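Local coordinates for protein hemolysin BL lytic component L1 (Bacillus cereus, PDB 7NMQ) that probably acts as the lytic component L1 of haemolysin BL, an alpha-helical pore-forming toxin of the ClyA-like family, at residues V37-I42 / A164-Q169; N115-T120 / A316-L321; K309-M314 / E345-I350. One frame throughout, in Å; residues are numbered along the deposited sequence.

Contact 1 of 3, residues V37-I42 / A164-Q169; sequences VNLSNI and AILAGQ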
ATOM      1  N   VAL A  37     -10.533  19.397  15.216  1.00 12.19           N
ATOM      2  CA  VAL A  37     -11.434  20.378  14.553  1.00 12.73           C
ATOM      3  C   VAL A  37     -11.682  21.542  15.504  1.00 12.92           C
ATOM      4  O   VAL A  37     -11.998  21.354  16.681  1.00 13.27           O
ATOM      5  CB  VAL A  37     -12.739  19.723  14.094  1.00 12.84           C
ATOM      6  CG1 VAL A  37     -13.606  19.202  15.230  1.00 13.24           C
ATOM      7  CG2 VAL A  37     -13.567  20.655  13.241  1.00 13.43           C
ATOM      8  N   ASN A  38     -11.604  22.738  14.949  1.00 13.34           N
ATOM      9  CA  ASN A  38     -11.866  23.973  15.702  1.00 13.16           C
ATOM     10  C   ASN A  38     -13.326  24.394  15.517  1.00 12.90           C
ATOM     11  O   ASN A  38     -13.689  24.932  14.478  1.00 12.84           O
ATOM     12  CB  ASN A  38     -10.895  25.075  15.273  1.00 13.64           C
ATOM     13  CG  ASN A  38     -11.093  26.365  16.062  1.00 16.02           C
ATOM     14  OD1 ASN A  38     -11.956  26.487  16.933  1.00 16.15           O
ATOM     15  ND2 ASN A  38     -10.280  27.336  15.734  1.00 17.05           N
ATOM     16  N   LEU A  39     -14.124  24.175  16.548  1.00 13.54           N
ATOM     17  CA  LEU A  39     -15.492  24.755  16.636  1.00 13.75           C
ATOM     18  C   LEU A  39     -15.631  25.575  17.909  1.00 14.11           C
ATOM     19  O   LEU A  39     -16.743  25.670  18.465  1.00 17.09           O
ATOM     20  CB  LEU A  39     -16.515  23.630  16.557  1.00 15.00           C
ATOM     21  CG  LEU A  39     -16.717  23.145  15.126  1.00 14.96           C
ATOM     22  CD1 LEU A  39     -17.452  21.829  15.125  1.00 16.75           C
ATOM     23  CD2 LEU A  39     -17.444  24.186  14.271  1.00 14.92           C
ATOM     24  N   SER A  40     -14.546  26.161  18.378  0.50 15.29           N
ATOM     25  CA  SER A  40     -14.585  26.983  19.604  0.50 16.67           C
ATOM     26  C   SER A  40     -15.393  28.259  19.327  0.50 17.73           C
ATOM     27  O   SER A  40     -15.295  28.814  18.230  0.50 18.19           O
ATOM     28  CB  SER A  40     -13.214  27.287  20.083  0.50 17.15           C
ATOM     29  OG  SER A  40     -12.570  28.153  19.173  0.50 21.05           O
ATOM     30  N   ASN A  41     -16.182  28.684  20.309  1.00 19.36           N
ATOM     31  CA  ASN A  41     -17.005  29.921  20.272  1.00 21.43           C
ATOM     32  C   ASN A  41     -18.098  29.812  19.220  1.00 19.64           C
ATOM     33  O   ASN A  41     -18.561  30.829  18.712  1.00 26.58           O
ATOM     34  CB  ASN A  41     -16.163  31.180  20.024  1.00 25.64           C
ATOM     35  CG  ASN A  41     -16.921  32.449  20.371  1.00 30.22           C
ATOM     36  OD1 ASN A  41     -17.491  32.533  21.448  1.00 38.90           O
ATOM     37  ND2 ASN A  41     -16.951  33.433  19.481  1.00 35.44           N
ATOM     38  N   ILE A  42     -18.566  28.599  18.956  1.00 20.05           N
ATOM     39  CA  ILE A  42     -19.793  28.359  18.180  1.00 21.00           C
ATOM     40  C   ILE A  42     -20.712  27.611  19.122  1.00 19.51           C
ATOM     41  O   ILE A  42     -20.258  26.618  19.734  1.00 20.64           O
ATOM     42  CB  ILE A  42     -19.482  27.617  16.886  1.00 21.79           C
ATOM     43  CG1 ILE A  42     -18.638  28.545  16.013  1.00 25.83           C
ATOM     44  CG2 ILE A  42     -20.747  27.124  16.186  1.00 24.22           C
ATOM     45  CD1 ILE A  42     -18.092  27.906  14.804  1.00 26.89           C
ATOM     46  N   ALA A 164     -25.303  17.794  11.066  1.00 12.45           N
ATOM     47  CA  ALA A 164     -26.715  18.221  11.033  1.00 13.83           C
ATOM     48  C   ALA A 164     -26.919  19.432  11.956  1.00 13.11           C
ATOM     49  O   ALA A 164     -27.751  20.287  11.656  1.00 13.13           O
ATOM     50  CB  ALA A 164     -27.589  17.077  11.467  1.00 15.01           C
ATOM     51  N   ILE A 165     -26.170  19.526  13.043  1.00 12.57           N
ATOM     52  CA  ILE A 165     -26.275  20.716  13.918  1.00 12.70           C
ATOM     53  C   ILE A 165     -25.760  21.918  13.132  1.00 11.58           C
ATOM     54  O   ILE A 165     -26.426  22.969  13.079  1.00 12.42           O
ATOM     55  CB  ILE A 165     -25.525  20.517  15.235  1.00 13.53           C
ATOM     56  CG1 ILE A 165     -26.197  19.418  16.039  1.00 14.45           C
ATOM     57  CG2 ILE A 165     -25.410  21.807  16.021  1.00 15.25           C
ATOM     58  CD1 ILE A 165     -25.416  18.993  17.218  1.00 16.60           C
ATOM     59  N   LEU A 166     -24.624  21.796  12.488  1.00 11.48           N
ATOM     60  CA  LEU A 166     -24.096  22.917  11.721  1.00 12.02           C
ATOM     61  C   LEU A 166     -25.029  23.257  10.550  1.00 11.82           C
ATOM     62  O   LEU A 166     -25.244  24.464  10.272  1.00 12.18           O
ATOM     63  CB  LEU A 166     -22.686  22.583  11.261  1.00 12.53           C
ATOM     64  CG  LEU A 166     -21.663  22.369  12.361  1.00 13.44           C
ATOM     65  CD1 LEU A 166     -20.336  21.933  11.764  1.00 14.65           C
ATOM     66  CD2 LEU A 166     -21.484  23.619  13.205  1.00 14.98           C
ATOM     67  N   ALA A 167     -25.604  22.278   9.858  1.00 11.87           N
ATOM     68  CA  ALA A 167     -26.537  22.506   8.743  1.00 12.26           C
ATOM     69  C   ALA A 167     -27.823  23.158   9.257  1.00 12.48           C
ATOM     70  O   ALA A 167     -28.476  23.874   8.510  1.00 14.59           O
ATOM     71  CB  ALA A 167     -26.837  21.186   8.057  1.00 12.81           C
ATOM     72  N   GLY A 168     -28.162  22.941  10.526  1.00 12.18           N
ATOM     73  CA  GLY A 168     -29.302  23.631  11.123  1.00 13.01           C
ATOM     74  C   GLY A 168     -29.017  25.118  11.240  1.00 12.91           C
ATOM     75  O   GLY A 168     -29.934  25.930  11.136  1.00 15.91           O
ATOM     76  N   GLN A 169     -27.768  25.486  11.388  1.00 13.29           N
ATOM     77  CA  GLN A 169     -27.333  26.900  11.480  1.00 14.01           C
ATOM     78  C   GLN A 169     -27.107  27.548  10.114  1.00 14.74           C
ATOM     79  O   GLN A 169     -27.224  28.783  10.040  1.00 15.75           O
ATOM     80  CB  GLN A 169     -26.044  27.030  12.283  1.00 15.82           C
ATOM     81  CG  GLN A 169     -26.171  26.503  13.690  1.00 17.51           C
ATOM     82  CD  GLN A 169     -24.924  26.679  14.514  1.00 22.30           C
ATOM     83  OE1 GLN A 169     -23.916  27.222  14.066  1.00 27.22           O
ATOM     84  NE2 GLN A 169     -25.016  26.240  15.759  1.00 27.35           N
TER

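Contact 2 of 3, residues N115-T120 / A316-L321; sequences NDLITT and ANYTDL. With EDO (1,2-ethanediol), chain F.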
ATOM      1  N   ASN A 115      16.054 -29.263  -0.017  1.00 12.93           N
ATOM      2  CA  ASN A 115      15.323 -29.279   1.272  1.00 13.41           C
ATOM      3  C   ASN A 115      15.567 -27.981   2.058  1.00 13.19           C
ATOM      4  O   ASN A 115      14.624 -27.492   2.678  1.00 13.68           O
ATOM      5  CB  ASN A 115      15.665 -30.520   2.096  1.00 15.42           C
ATOM      6  CG  ASN A 115      14.639 -30.738   3.174  1.00 20.51           C
ATOM      7  OD1 ASN A 115      13.473 -30.941   2.858  1.00 25.81           O
ATOM      8  ND2 ASN A 115      15.047 -30.566   4.417  1.00 25.66           N
ATOM      9  N   ASP A 116      16.774 -27.485   2.077  1.00 13.43           N
ATOM     10  CA  ASP A 116      17.078 -26.231   2.815  1.00 12.98           C
ATOM     11  C   ASP A 116      16.274 -25.083   2.202  1.00 13.08           C
ATOM     12  O   ASP A 116      15.770 -24.221   2.935  1.00 14.02           O
ATOM     13  CB  ASP A 116      18.544 -25.832   2.753  1.00 14.81           C
ATOM     14  CG  ASP A 116      19.445 -26.700   3.586  1.00 18.35           C
ATOM     15  OD1 ASP A 116      18.924 -27.578   4.347  1.00 22.07           O
ATOM     16  OD2 ASP A 116      20.678 -26.489   3.486  1.00 22.49           O
ATOM     17  N   LEU A 117      16.180 -25.044   0.878  1.00 12.01           N
ATOM     18  CA  LEU A 117      15.416 -23.964   0.211  1.00 11.65           C
ATOM     19  C   LEU A 117      13.934 -24.136   0.545  1.00 11.92           C
ATOM     20  O   LEU A 117      13.276 -23.100   0.793  1.00 12.70           O
ATOM     21  CB  LEU A 117      15.691 -23.993  -1.293  1.00 11.64           C
ATOM     22  CG  LEU A 117      17.119 -23.589  -1.644  1.00 12.57           C
ATOM     23  CD1 LEU A 117      17.419 -23.873  -3.103  1.00 13.45           C
ATOM     24  CD2 LEU A 117      17.391 -22.125  -1.351  1.00 14.56           C
ATOM     25  N   ILE A 118      13.414 -25.357   0.576  1.00 11.65           N
ATOM     26  CA  ILE A 118      12.003 -25.592   0.978  1.00 12.55           C
ATOM     27  C   ILE A 118      11.786 -25.095   2.401  1.00 12.75           C
ATOM     28  O   ILE A 118      10.700 -24.517   2.678  1.00 13.80           O
ATOM     29  CB  ILE A 118      11.629 -27.075   0.846  1.00 13.60           C
ATOM     30  CG1 ILE A 118      11.615 -27.480  -0.635  1.00 13.43           C
ATOM     31  CG2 ILE A 118      10.282 -27.328   1.499  1.00 15.20           C
ATOM     32  CD1 ILE A 118      11.576 -28.966  -0.857  1.00 14.34           C
ATOM     33  N   THR A 119      12.736 -25.330   3.291  1.00 12.80           N
ATOM     34  CA  THR A 119      12.605 -24.879   4.688  1.00 13.79           C
ATOM     35  C   THR A 119      12.368 -23.355   4.678  1.00 13.37           C
ATOM     36  O   THR A 119      11.456 -22.856   5.373  1.00 14.39           O
ATOM     37  CB  THR A 119      13.813 -25.316   5.508  1.00 15.18           C
ATOM     38  OG1 THR A 119      13.832 -26.745   5.570  1.00 17.48           O
ATOM     39  CG2 THR A 119      13.816 -24.714   6.896  1.00 17.99           C
ATOM     40  N   THR A 120      13.160 -22.605   3.939  1.00 12.68           N
ATOM     41  CA  THR A 120      13.033 -21.135   3.845  1.00 12.19           C
ATOM     42  C   THR A 120      11.692 -20.756   3.239  1.00 11.98           C
ATOM     43  O   THR A 120      11.016 -19.851   3.773  1.00 13.19           O
ATOM     44  CB  THR A 120      14.144 -20.542   2.991  1.00 12.44           C
ATOM     45  OG1 THR A 120      15.349 -20.975   3.643  1.00 14.26           O
ATOM     46  CG2 THR A 120      14.052 -19.034   2.885  1.00 14.82           C
ATOM     47  N   ALA A 316       5.476 -26.349  -3.243  1.00 15.00           N
ATOM     48  CA  ALA A 316       4.998 -27.564  -3.958  1.00 15.26           C
ATOM     49  C   ALA A 316       5.900 -27.909  -5.141  1.00 14.44           C
ATOM     50  O   ALA A 316       6.216 -29.083  -5.342  1.00 16.11           O
ATOM     51  CB  ALA A 316       3.592 -27.394  -4.433  1.00 16.97           C
ATOM     52  N   ASN A 317       6.335 -26.918  -5.883  1.00 14.82           N
ATOM     53  CA  ASN A 317       7.188 -27.132  -7.070  1.00 14.57           C
ATOM     54  C   ASN A 317       8.552 -27.686  -6.624  1.00 13.59           C
ATOM     55  O   ASN A 317       9.071 -28.636  -7.212  1.00 14.86           O
ATOM     56  CB  ASN A 317       7.332 -25.835  -7.855  1.00 16.47           C
ATOM     57  CG  ASN A 317       6.074 -25.440  -8.593  1.00 18.76           C
ATOM     58  OD1 ASN A 317       5.239 -26.275  -8.908  1.00 26.79           O
ATOM     59  ND2 ASN A 317       5.951 -24.180  -8.943  1.00 24.44           N
ATOM     60  N   TYR A 318       9.153 -27.129  -5.581  1.00 12.12           N
ATOM     61  CA  TYR A 318      10.452 -27.630  -5.086  1.00 11.56           C
ATOM     62  C   TYR A 318      10.268 -29.007  -4.472  1.00 12.11           C
ATOM     63  O   TYR A 318      11.189 -29.834  -4.582  1.00 12.26           O
ATOM     64  CB  TYR A 318      11.025 -26.680  -4.030  1.00 11.47           C
ATOM     65  CG  TYR A 318      11.753 -25.467  -4.552  1.00 11.26           C
ATOM     66  CD1 TYR A 318      11.103 -24.462  -5.249  1.00 11.44           C
ATOM     67  CD2 TYR A 318      13.103 -25.336  -4.355  1.00 12.56           C
ATOM     68  CE1 TYR A 318      11.763 -23.326  -5.709  1.00 11.93           C
ATOM     69  CE2 TYR A 318      13.794 -24.249  -4.860  1.00 12.80           C
ATOM     70  CZ  TYR A 318      13.122 -23.227  -5.516  1.00 12.11           C
ATOM     71  OH  TYR A 318      13.857 -22.177  -6.007  1.00 12.89           O
ATOM     72  N   THR A 319       9.162 -29.266  -3.782  1.00 12.49           N
ATOM     73  CA  THR A 319       8.932 -30.594  -3.153  1.00 14.02           C
ATOM     74  C   THR A 319       8.748 -31.655  -4.235  1.00 14.09           C
ATOM     75  O   THR A 319       9.242 -32.736  -4.044  1.00 15.16           O
ATOM     76  CB  THR A 319       7.738 -30.529  -2.213  1.00 15.32           C
ATOM     77  OG1 THR A 319       8.002 -29.537  -1.207  1.00 16.67           O
ATOM     78  CG2 THR A 319       7.482 -31.851  -1.537  1.00 18.00           C
ATOM     79  N   ASP A 320       8.170 -31.310  -5.367  1.00 14.32           N
ATOM     80  CA  ASP A 320       8.072 -32.227  -6.524  1.00 15.18           C
ATOM     81  C   ASP A 320       9.493 -32.609  -6.984  1.00 14.67           C
ATOM     82  O   ASP A 320       9.767 -33.804  -7.190  1.00 15.81           O
ATOM     83  CB  ASP A 320       7.286 -31.596  -7.661  1.00 16.71           C
ATOM     84  CG  ASP A 320       6.993 -32.559  -8.773  1.00 17.97           C
ATOM     85  OD1 ASP A 320       6.397 -33.622  -8.493  1.00 20.16           O
ATOM     86  OD2 ASP A 320       7.432 -32.258  -9.887  1.00 20.15           O
ATOM     87  N   LEU A 321      10.403 -31.642  -7.119  1.00 13.73           N
ATOM     88  CA  LEU A 321      11.800 -31.961  -7.477  1.00 13.37           C
ATOM     89  C   LEU A 321      12.389 -32.860  -6.398  1.00 13.04           C
ATOM     90  O   LEU A 321      12.998 -33.911  -6.721  1.00 13.74           O
ATOM     91  CB  LEU A 321      12.602 -30.668  -7.633  1.00 12.67           C
ATOM     92  CG  LEU A 321      14.102 -30.867  -7.916  1.00 13.04           C
ATOM     93  CD1 LEU A 321      14.348 -31.822  -9.092  1.00 14.07           C
ATOM     94  CD2 LEU A 321      14.786 -29.513  -8.129  1.00 14.42           C
TER
HETATM   95  C1  EDO F 505      10.111 -29.533   4.922  1.00 38.41           C
HETATM   96  O1  EDO F 505      10.287 -30.011   3.594  1.00 40.13           O
HETATM   97  C2  EDO F 505      11.151 -28.541   5.315  1.00 38.94           C
HETATM   98  O2  EDO F 505      12.322 -28.605   4.518  1.00 38.19           O

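Contact 3 of 3, residues K309-M314 / E345-I350; sequences KQWNTM and ESWNDI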
ATOM      1  N   LYS A 309       0.160 -17.424  -1.273  1.00 14.50           N
ATOM      2  CA  LYS A 309      -0.185 -18.426  -2.301  1.00 15.51           C
ATOM      3  C   LYS A 309       1.047 -18.715  -3.164  1.00 15.21           C
ATOM      4  O   LYS A 309       1.292 -19.909  -3.458  1.00 17.11           O
ATOM      5  CB  LYS A 309      -1.352 -17.948  -3.159  1.00 16.79           C
ATOM      6  CG  LYS A 309      -1.750 -18.859  -4.312  1.00 21.92           C
ATOM      7  CD  LYS A 309      -3.089 -18.491  -4.943  1.00 27.59           C
ATOM      8  CE  LYS A 309      -3.144 -17.060  -5.416  1.00 33.80           C
ATOM      9  NZ  LYS A 309      -1.991 -16.744  -6.287  1.00 43.87           N
ATOM     10  N   GLN A 310       1.815 -17.696  -3.538  1.00 14.66           N
ATOM     11  CA  GLN A 310       2.992 -17.884  -4.419  1.00 14.70           C
ATOM     12  C   GLN A 310       4.051 -18.676  -3.662  1.00 13.34           C
ATOM     13  O   GLN A 310       4.658 -19.594  -4.285  1.00 13.99           O
ATOM     14  CB  GLN A 310       3.608 -16.605  -4.928  1.00 15.74           C
ATOM     15  CG  GLN A 310       2.622 -15.748  -5.688  1.00 17.89           C
ATOM     16  CD  GLN A 310       1.942 -16.403  -6.861  1.00 22.16           C
ATOM     17  OE1 GLN A 310       2.492 -17.259  -7.569  1.00 24.87           O
ATOM     18  NE2 GLN A 310       0.733 -15.934  -7.120  1.00 27.17           N
ATOM     19  N   TRP A 311       4.263 -18.395  -2.379  1.00 12.33           N
ATOM     20  CA  TRP A 311       5.253 -19.213  -1.620  1.00 12.32           C
ATOM     21  C   TRP A 311       4.767 -20.658  -1.524  1.00 13.21           C
ATOM     22  O   TRP A 311       5.586 -21.574  -1.643  1.00 14.27           O
ATOM     23  CB  TRP A 311       5.492 -18.638  -0.222  1.00 12.14           C
ATOM     24  CG  TRP A 311       6.361 -17.432  -0.133  1.00 11.96           C
ATOM     25  CD1 TRP A 311       5.966 -16.243   0.396  1.00 12.96           C
ATOM     26  CD2 TRP A 311       7.726 -17.275  -0.544  1.00 12.08           C
ATOM     27  NE1 TRP A 311       7.012 -15.365   0.376  1.00 13.08           N
ATOM     28  CE2 TRP A 311       8.120 -15.977  -0.177  1.00 11.57           C
ATOM     29  CE3 TRP A 311       8.684 -18.101  -1.128  1.00 13.09           C
ATOM     30  CZ2 TRP A 311       9.390 -15.482  -0.437  1.00 12.54           C
ATOM     31  CZ3 TRP A 311       9.953 -17.624  -1.347  1.00 14.15           C
ATOM     32  CH2 TRP A 311      10.315 -16.326  -1.000  1.00 12.65           C
ATOM     33  N   ASN A 312       3.494 -20.856  -1.267  1.00 13.60           N
ATOM     34  CA  ASN A 312       2.956 -22.231  -1.164  1.00 14.59           C
ATOM     35  C   ASN A 312       3.112 -22.986  -2.492  1.00 15.07           C
ATOM     36  O   ASN A 312       3.513 -24.152  -2.467  1.00 16.01           O
ATOM     37  CB  ASN A 312       1.520 -22.211  -0.689  1.00 16.00           C
ATOM     38  CG  ASN A 312       1.425 -21.742   0.744  1.00 17.36           C
ATOM     39  OD1 ASN A 312       2.392 -21.771   1.498  1.00 18.96           O
ATOM     40  ND2 ASN A 312       0.233 -21.360   1.130  1.00 20.49           N
ATOM     41  N   THR A 313       2.827 -22.351  -3.612  1.00 15.25           N
ATOM     42  CA  THR A 313       2.983 -22.964  -4.947  1.00 16.07           C
ATOM     43  C   THR A 313       4.452 -23.304  -5.165  1.00 15.28           C
ATOM     44  O   THR A 313       4.769 -24.431  -5.666  1.00 15.54           O
ATOM     45  CB  THR A 313       2.437 -22.067  -6.046  1.00 18.38           C
ATOM     46  OG1 THR A 313       1.037 -21.918  -5.752  1.00 21.27           O
ATOM     47  CG2 THR A 313       2.630 -22.659  -7.416  1.00 20.19           C
ATOM     48  N   MET A 314       5.333 -22.395  -4.790  0.50 13.95           N
ATOM     49  CA  MET A 314       6.776 -22.601  -4.992  0.50 13.46           C
ATOM     50  C   MET A 314       7.218 -23.788  -4.121  0.50 13.95           C
ATOM     51  O   MET A 314       8.027 -24.595  -4.588  0.50 14.84           O
ATOM     52  CB  MET A 314       7.524 -21.322  -4.619  0.50 12.76           C
ATOM     53  CG  MET A 314       8.972 -21.348  -4.952  0.50 12.70           C
ATOM     54  SD  MET A 314       9.734 -19.877  -4.309  0.50 12.46           S
ATOM     55  CE  MET A 314       8.867 -18.640  -5.287  0.50 12.73           C
ATOM     56  N   GLU A 345      18.298 -16.607 -12.802  1.00 16.51           N
ATOM     57  CA  GLU A 345      18.066 -15.353 -13.542  1.00 16.90           C
ATOM     58  C   GLU A 345      16.807 -14.663 -13.012  1.00 17.96           C
ATOM     59  O   GLU A 345      16.836 -13.442 -12.812  1.00 19.23           O
ATOM     60  CB  GLU A 345      18.048 -15.650 -15.035  1.00 21.25           C
ATOM     61  CG  GLU A 345      19.435 -16.056 -15.518  1.00 25.32           C
ATOM     62  CD  GLU A 345      19.606 -16.449 -16.981  1.00 32.40           C
ATOM     63  OE1 GLU A 345      18.755 -16.044 -17.805  1.00 40.86           O
ATOM     64  OE2 GLU A 345      20.618 -17.146 -17.308  1.00 38.35           O
ATOM     65  N   SER A 346      15.707 -15.394 -12.826  0.50 16.34           N
ATOM     66  CA  SER A 346      14.419 -14.765 -12.413  0.50 15.74           C
ATOM     67  C   SER A 346      14.532 -14.233 -10.968  0.50 15.68           C
ATOM     68  O   SER A 346      14.107 -13.088 -10.684  0.50 15.96           O
ATOM     69  CB  SER A 346      13.244 -15.693 -12.613  0.50 15.55           C
ATOM     70  OG  SER A 346      13.473 -16.983 -12.058  0.50 14.57           O
ATOM     71  N   TRP A 347      15.170 -14.972 -10.076  1.00 15.27           N
ATOM     72  CA  TRP A 347      15.413 -14.507  -8.694  1.00 14.02           C
ATOM     73  C   TRP A 347      16.303 -13.261  -8.700  1.00 15.26           C
ATOM     74  O   TRP A 347      15.967 -12.293  -7.983  1.00 15.91           O
ATOM     75  CB  TRP A 347      15.973 -15.610  -7.808  1.00 13.24           C
ATOM     76  CG  TRP A 347      14.916 -16.543  -7.319  1.00 13.76           C
ATOM     77  CD1 TRP A 347      14.686 -17.837  -7.708  1.00 13.23           C
ATOM     78  CD2 TRP A 347      13.875 -16.214  -6.384  1.00 13.28           C
ATOM     79  NE1 TRP A 347      13.600 -18.336  -7.052  1.00 13.71           N
ATOM     80  CE2 TRP A 347      13.074 -17.360  -6.250  1.00 13.36           C
ATOM     81  CE3 TRP A 347      13.591 -15.063  -5.640  1.00 13.26           C
ATOM     82  CZ2 TRP A 347      12.003 -17.413  -5.389  1.00 14.19           C
ATOM     83  CZ3 TRP A 347      12.505 -15.119  -4.808  1.00 14.77           C
ATOM     84  CH2 TRP A 347      11.722 -16.275  -4.683  1.00 14.35           C
ATOM     85  N   ASN A 348      17.355 -13.229  -9.497  1.00 15.70           N
ATOM     86  CA  ASN A 348      18.227 -12.032  -9.511  1.00 16.73           C
ATOM     87  C   ASN A 348      17.401 -10.840 -10.009  1.00 17.21           C
ATOM     88  O   ASN A 348      17.568  -9.724  -9.473  1.00 19.92           O
ATOM     89  CB  ASN A 348      19.464 -12.268 -10.359  1.00 18.15           C
ATOM     90  CG  ASN A 348      20.272 -11.009 -10.449  1.00 21.64           C
ATOM     91  OD1 ASN A 348      20.787 -10.519  -9.443  1.00 24.32           O
ATOM     92  ND2 ASN A 348      20.259 -10.423 -11.627  1.00 26.36           N
ATOM     93  N   ASP A 349      16.473 -11.091 -10.927  1.00 17.59           N
ATOM     94  CA  ASP A 349      15.676 -10.020 -11.574  1.00 17.93           C
ATOM     95  C   ASP A 349      14.741  -9.337 -10.567  1.00 18.70           C
ATOM     96  O   ASP A 349      14.392  -8.207 -10.790  1.00 21.89           O
ATOM     97  CB  ASP A 349      14.903 -10.568 -12.776  1.00 20.71           C
ATOM     98  CG  ASP A 349      13.904  -9.598 -13.378  1.00 23.27           C
ATOM     99  OD1 ASP A 349      14.342  -8.686 -14.078  1.00 28.70           O
ATOM    100  OD2 ASP A 349      12.683  -9.742 -13.102  1.00 30.01           O
ATOM    101  N   ILE A 350      14.343  -9.999  -9.495  1.00 17.84           N
ATOM    102  CA  ILE A 350      13.367  -9.446  -8.523  1.00 16.80           C
ATOM    103  C   ILE A 350      14.097  -8.770  -7.359  1.00 16.27           C
ATOM    104  O   ILE A 350      13.449  -8.072  -6.592  1.00 16.78           O
ATOM    105  CB  ILE A 350      12.419 -10.563  -8.054  1.00 17.45           C
ATOM    106  CG1 ILE A 350      11.100 -10.018  -7.553  1.00 19.85           C
ATOM    107  CG2 ILE A 350      13.054 -11.462  -7.021  1.00 18.43           C
ATOM    108  CD1 ILE A 350      10.126 -11.094  -7.186  1.00 20.27           C
TER

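Contact 1 of 3, residues V37-I42 / A164-Q169
Leu39 and Leu166 meet where a loop crosses one end of the helical bundle, joining a type II beta turn (Leu39 to Ile42) to the short helix 161-169. The loop links helix 10-33 to helix 45-103. The inner part of the contact is apolar and buried: Leu39 CD2 lies 4.2 Å from Leu166 CD2, methyl against methyl. Leu52 and Ala279, from helices 45-103 and 275-325, also pack on Leu39, while Ile173 touches Leu166, so these two leucines belong to a wider hydrophobic layer shared by several helices.

The outer side is more exposed and mixed in polarity, with a single methyl-to-amide contact. Ile42 CG2 reaches Gln169 OE1 at 3.8 Å. This branch stands anti to the Ile42 backbone N (chi1 -66° for CG1), and the glutamine chain, extended beyond CG, passes it at a slant. The amide's other end, Gln169 NE2, makes a weak hydrogen bond to Asp43 O, just past the turn.

The loop is tied to neighbouring helices: Val37 is bonded through its backbone to His56 and Gln59, and Ser40 O accepts from Arg275 NH1. On the exposed side Asn38 forms an Asx turn, Asn38 OD1 taking the backbone Ser40 N at 3.0 Å in the carbonyl plane.

Contact 2 of 3, residues N115-T120 / A316-L321
CG1 of Ile118 and CG of Tyr318 both sit beside their own backbone N, anti to the carbonyl carbon, at chi1 -68° and chi1 -82° respectively. These torsions let the two side chains slide past each other in opposite directions, with Ile118 CG1 only 3.5 Å from Tyr318 CB. The isoleucine chain then runs on to Thr319, which it meets at about a right angle, and the methyl Ile118 CD1 ends 3.6 Å from Thr319 OG1. That hydroxyl is hydrogen-bonded to Gly315 O one turn back along its own helix, so the methyl lies against an oxygen that already has a polar partner. Leu117 comes from one residue earlier and meets the tyrosine at its rim: Leu117 CD1 is near the ring plane, 4.0 Å from Tyr318 CE2.

The two segments belong to neighbouring helices of the long helical bundle that this toxin shares with the ClyA-like family. Helices 107-154 and 275-325 run antiparallel here, their local axes 9.7 Å apart at an angle of 161°. Helix 45-103 adds a third wall, with Tyr87 against Leu117 and Phe91 against Tyr318. The tyrosine hydroxyl is hydrogen-bonded to Leu5 O, which links the N-terminal segment to this buried layer, and is weakly bonded to Tyr87 OH.

Beside this apolar seam, a 1,2-ethanediol, probably from the crystallisation liquor, lies against helix 107-154. The diol's O2 is gripped twice, by Thr119 OG1 at 2.6 Å and by Asn115 OD1 at 3.1 Å, while the diol's O1 approaches Ile118 CG2 to 3.4 Å.

Contact 3 of 3, residues K309-M314 / E345-I350
Trp347 contributes the most buried surface here, and the six-membered ring of its indole receives Met314 and Trp311 from the facing helix. Met314 was modelled in two conformers; in the one described, its CG is anti to the backbone N (chi1 -172°), which sends an extended chain across the gap before a bend at chi3 turns the methyl beside the ring. In this conformer Met314 SD lies in the ring plane at the edge, 3.5 Å from Trp347 CZ2 and 4.9 Å from the centroid of the six-membered ring of Trp347, consistent with a Met-aromatic contact of the edge kind.

The contact bridges helices 275-325 and 330-357 of the elongated bundle through long side chains, for the nearest CA atoms, of Met314 and Trp347, are 12.4 Å apart. Leu10 and Pro7, near the N terminus, also pack on Trp347, and Tyr87 and Phe91 of helix 45-103 meet its ring.

The tryptophans touch through their outer corners, CH2 of Trp311 lying 3.9 Å from CH2 of Trp347, with the two side chains at a slant. At the pyrrole side, Trp347 NE1 donates to Leu5 O.

From the N terminus, the chain leaves helix 10-33 through the loop of contact 1, which closes when helix 161-169 returns to it. Within the stretch so closed, helix 107-154 supplies the first half of contact 2, whose second half comes much later, on helix 275-325; contacts 1 and 2 therefore cross. Contact 3 opens on helix 275-325 before contact 2 has closed and is completed by helix 330-357, so these two cross as well, whereas contacts 1 and 3 follow in series. Contacts 2 and 3 adjoin, with Tyr318 OH 4.0 Å from Trp347 NE1; contact 1 lies on the opposite side of the chain's centre, about 63 Å from contact 2 between centres.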